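4-oxalocrotonase tautomerase isozyme (Methylibium petroleiphilum, PDB 4FDX) belongs to the tautomerase family of the MIF clan, a group of small beta-alpha-beta proteins, and assembles here from six copies of one short chain. Local coordinates at residues E9-T12 with V13-R17; G54-A57 with A58-Q61. One frame throughout, in Å; residues are numbered along the deposited sequence.

Contact 1 of 2, residues E9-T12 with V13-R17; sequences EGRT and VEQKR
R11 and Q15 meet at about a right angle where the chain turns into a helix, their guanidinium and amide planes 62° apart. The amide end of Q15 lies at the edge of the guanidinium, with NE2 of Q15 3.3 Å from NH1 of R11. Both are donors, so this is contact without a bond, and NH1 instead donates a hydrogen bond to the carbonyl O of L31 in the second subunit. The other end of the amide turns back to T12: OE1 of Q15 takes a weak but fairly straight bond from the backbone N of T12 (3.3 Å, 163°) and a second weak one from OG1 of T12 at 3.4 Å. With chi1 at 39°, OG1 sits between the backbone N and the carbonyl carbon, near enough to share the oxygen that the backbone N already reaches. T12 is the N-cap residue, yet its hydroxyl caps no helix N-H. O of T12 does the helical work, taking a nearly straight bond from N of K16 at 3.1 Å. The extended chain of K16 runs back past that carbonyl, bringing CE to 3.6 Å from O of R11. Its NZ ends in a salt bridge to E44 and a hydrogen bond to H49 of the third subunit. The turn joins the end of strand 2-8 to the start of helix 13-31, with E44 on strand 39-45, the parallel neighbour of strand 2-8.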
loop_
_atom_site.group_PDB
_atom_site.type_symbol
_atom_site.label_atom_id
_atom_site.label_comp_id
_atom_site.label_asym_id
_atom_site.label_seq_id
_atom_site.Cartn_x
_atom_site.Cartn_y
_atom_site.Cartn_z
ATOM N N GLU B 9 -8.898 9.326 11.039
ATOM C CA GLU B 9 -8.583 9.432 12.520
ATOM C C GLU B 9 -9.819 9.637 13.324
ATOM O O GLU B 9 -10.818 10.158 12.829
ATOM C CB GLU B 9 -7.654 10.601 12.864
ATOM C CG GLU B 9 -6.199 10.392 12.488
ATOM C CD GLU B 9 -5.289 11.522 12.869
ATOM O OE1 GLU B 9 -5.786 12.600 13.232
ATOM O OE2 GLU B 9 -4.046 11.316 12.803
ATOM N N GLY B 10 -9.721 9.230 14.597
ATOM C CA GLY B 10 -10.762 9.635 15.544
ATOM C C GLY B 10 -11.679 8.571 16.067
ATOM O O GLY B 10 -12.361 8.834 17.052
ATOM N N ARG B 11 -11.697 7.378 15.451
ATOM C CA ARG B 11 -12.556 6.232 15.931
ATOM C C ARG B 11 -12.115 5.622 17.231
ATOM O O ARG B 11 -10.920 5.595 17.549
ATOM C CB ARG B 11 -12.588 5.142 14.896
ATOM C CG ARG B 11 -13.042 5.800 13.646
ATOM C CD ARG B 11 -13.850 4.821 12.953
ATOM N NE ARG B 11 -14.471 5.393 11.769
ATOM C CZ ARG B 11 -15.783 5.518 11.621
ATOM N NH1 ARG B 11 -16.630 5.191 12.621
ATOM N NH2 ARG B 11 -16.253 6.004 10.478
ATOM N N THR B 12 -13.098 5.124 17.974
ATOM C CA THR B 12 -12.783 4.601 19.313
ATOM C C THR B 12 -12.202 3.171 19.115
ATOM O O THR B 12 -12.462 2.507 18.067
ATOM C CB THR B 12 -13.922 4.868 20.392
ATOM O OG1 THR B 12 -15.182 4.677 19.761
ATOM C CG2 THR B 12 -13.966 6.495 21.141
ATOM N N VAL B 13 -11.332 2.780 20.009
ATOM C CA VAL B 13 -10.701 1.484 20.017
ATOM C C VAL B 13 -11.754 0.402 19.862
ATOM O O VAL B 13 -11.506 -0.579 19.149
ATOM C CB VAL B 13 -9.864 1.284 21.334
ATOM C CG1 VAL B 13 -9.637 -0.186 21.596
ATOM C CG2 VAL B 13 -8.507 1.925 21.139
ATOM N N GLU B 14 -12.878 0.518 20.575
ATOM C CA GLU B 14 -13.944 -0.512 20.444
ATOM C C GLU B 14 -14.430 -0.689 19.038
ATOM O O GLU B 14 -14.611 -1.839 18.615
ATOM C CB GLU B 14 -15.186 -0.187 21.267
ATOM C CG GLU B 14 -15.057 -0.528 22.724
ATOM C CD GLU B 14 -14.401 0.583 23.553
ATOM O OE1 GLU B 14 -14.063 1.674 23.014
ATOM O OE2 GLU B 14 -14.170 0.304 24.751
ATOM N N GLN B 15 -14.619 0.395 18.298
ATOM C CA GLN B 15 -15.119 0.280 16.934
ATOM C C GLN B 15 -14.065 -0.376 16.056
ATOM O O GLN B 15 -14.371 -1.237 15.240
ATOM C CB GLN B 15 -15.383 1.678 16.346
ATOM C CG GLN B 15 -16.720 2.220 16.662
ATOM C CD GLN B 15 -16.863 3.644 16.159
ATOM O OE1 GLN B 15 -16.026 4.519 16.474
ATOM N NE2 GLN B 15 -17.902 3.880 15.356
ATOM N N LYS B 16 -12.809 0.010 16.235
ATOM C CA LYS B 16 -11.684 -0.622 15.465
ATOM C C LYS B 16 -11.674 -2.125 15.790
ATOM O O LYS B 16 -11.479 -2.965 14.895
ATOM C CB LYS B 16 -10.340 0.052 15.833
ATOM C CG LYS B 16 -10.203 1.491 15.293
ATOM C CD LYS B 16 -9.024 2.084 16.042
ATOM C CE LYS B 16 -8.689 3.481 15.622
ATOM N NZ LYS B 16 -7.446 3.874 16.321
ATOM N N ARG B 17 -11.798 -2.507 17.073
ATOM C CA ARG B 17 -11.759 -3.934 17.462
ATOM C C ARG B 17 -12.962 -4.667 16.855
ATOM O O ARG B 17 -12.799 -5.796 16.326
ATOM C CB ARG B 17 -11.813 -4.057 18.982
ATOM C CG ARG B 17 -10.445 -3.715 19.646
ATOM C CD ARG B 17 -10.592 -4.037 21.133
ATOM N NE ARG B 17 -9.492 -3.403 21.828
ATOM C CZ ARG B 17 -9.601 -3.022 23.125
ATOM N NH1 ARG B 17 -10.751 -3.252 23.804
ATOM N NH2 ARG B 17 -8.594 -2.374 23.742
#

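Contact 2 of 2, residues G54-A57 with A58-Q61; sequences GQTA and AMRQ
The guanidinium of R60 has the carbonyl O of T56 and CA of A57 at its edge, near its plane, while O of Q55 lies oblique to it. NH2 of R60 comes to 3.7 Å from CB of A57, a van der Waals touch; NE of R60 is buried here and has no hydrogen-bond partner. The other flat group, the side-chain amide of Q55, is met by the methyl of M59, whose CE stands 3.6 Å from CD of Q55. These two side chains cross at about a right angle. A bend at chi3 (59°) turns that methyl toward Q55 after SD has passed beside T56, where the backbone N of T56 makes a weak bond to SD of M59 at 3.5 Å. T56 is the N-cap: its OG1 accepts from N of M59 (3.2 Å, 154°), and the two residues form a capping box. The hydroxyl thereby satisfies an N-H of the first helical turn, and CG of M59 packs against OG1 of T56 at 3.3 Å. Regular helix bonding starts with N of R60 to O of T56 at 2.8 Å and continues from Q61 to A57. Short strand 55-56, antiparallel to strand 50-52, runs straight into helix 57-63; A57 and A58 both rest on V47, in the loop between strands 39-45 and 50-52, and M59 packs on R17 of the fourth subunit.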
loop_
_atom_site.group_PDB
_atom_site.type_symbol
_atom_site.label_atom_id
_atom_site.label_comp_id
_atom_site.label_asym_id
_atom_site.label_seq_id
_atom_site.Cartn_x
_atom_site.Cartn_y
_atom_site.Cartn_z
ATOM N N GLY B 54 -10.368 16.765 -4.706
ATOM C CA GLY B 54 -9.313 17.746 -4.556
ATOM C C GLY B 54 -9.412 18.618 -3.301
ATOM O O GLY B 54 -8.647 19.536 -3.200
ATOM N N GLN B 55 -10.301 18.278 -2.368
ATOM C CA GLN B 55 -10.443 18.981 -1.064
ATOM C C GLN B 55 -10.207 17.960 0.016
ATOM O O GLN B 55 -10.826 16.860 -0.019
ATOM C CB GLN B 55 -11.908 19.440 -0.821
ATOM C CG GLN B 55 -12.604 20.190 -1.924
ATOM C CD GLN B 55 -11.959 21.534 -2.129
ATOM O OE1 GLN B 55 -10.908 21.620 -2.791
ATOM N NE2 GLN B 55 -12.521 22.585 -1.510
ATOM N N THR B 56 -9.392 18.360 0.994
ATOM C CA THR B 56 -9.167 17.480 2.130
ATOM C C THR B 56 -10.301 17.453 3.087
ATOM O O THR B 56 -11.079 18.418 3.095
ATOM C CB THR B 56 -7.923 17.843 2.946
ATOM O OG1 THR B 56 -8.136 19.113 3.607
ATOM C CG2 THR B 56 -6.689 17.838 2.084
ATOM N N ALA B 57 -10.394 16.314 3.812
ATOM C CA ALA B 57 -11.525 16.050 4.753
ATOM C C ALA B 57 -11.539 17.232 5.762
ATOM O O ALA B 57 -12.606 17.705 6.155
ATOM C CB ALA B 57 -11.303 14.734 5.522
ATOM N N ALA B 58 -10.364 17.723 6.125
ATOM C CA ALA B 58 -10.258 18.945 6.994
ATOM C C ALA B 58 -11.012 20.101 6.310
ATOM O O ALA B 58 -11.805 20.751 6.954
ATOM C CB ALA B 58 -8.815 19.341 7.278
ATOM N N MET B 59 -10.753 20.363 5.052
ATOM C CA MET B 59 -11.346 21.555 4.440
ATOM C C MET B 59 -12.824 21.302 4.283
ATOM O O MET B 59 -13.628 22.284 4.318
ATOM C CB MET B 59 -10.789 21.854 3.031
ATOM C CG MET B 59 -9.271 22.138 2.968
ATOM S SD MET B 59 -8.514 21.698 1.302
ATOM C CE MET B 59 -9.468 22.736 0.162
ATOM N N ARG B 60 -13.191 20.050 4.039
ATOM C CA ARG B 60 -14.630 19.747 3.788
ATOM C C ARG B 60 -15.459 19.968 5.104
ATOM O O ARG B 60 -16.577 20.510 5.064
ATOM C CB ARG B 60 -14.817 18.356 3.142
ATOM C CG ARG B 60 -14.689 18.319 1.609
ATOM C CD ARG B 60 -14.583 16.903 0.987
ATOM N NE ARG B 60 -13.948 15.881 1.864
ATOM C CZ ARG B 60 -14.511 14.712 2.227
ATOM N NH1 ARG B 60 -15.728 14.382 1.750
ATOM N NH2 ARG B 60 -13.857 13.847 3.039
ATOM N N GLN B 61 -14.864 19.593 6.245
ATOM C CA GLN B 61 -15.431 19.807 7.595
ATOM C C GLN B 61 -15.511 21.283 7.926
ATOM O O GLN B 61 -16.527 21.756 8.471
ATOM C CB GLN B 61 -14.532 19.159 8.669
ATOM C CG GLN B 61 -14.716 17.664 8.792
ATOM C CD GLN B 61 -13.744 17.022 9.768
ATOM O OE1 GLN B 61 -12.775 17.648 10.267
ATOM N NE2 GLN B 61 -13.988 15.755 10.039
#

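Overall arrangement
From the N terminus, strand 2-8 leads into contact 1, which turns the chain into helix 13-31; strand 39-45 then returns parallel to strand 2-8, completing the beta-alpha-beta crossover. Beyond it, strand 50-52 pairs with strand 55-56, and contact 2 starts helix 57-63. The contacts follow in series, neither nesting nor crossing, and each turns the chain from a strand into a helix within its own few residues. The centres of contact 1 and contact 2 are about 21 Å apart and the nearest atoms of contacts 1 and 2 about 7 Å apart, so they do not touch within the chain. Between subunits they do come together, helix 13-31 of one copy lying against helix 57-63 of another.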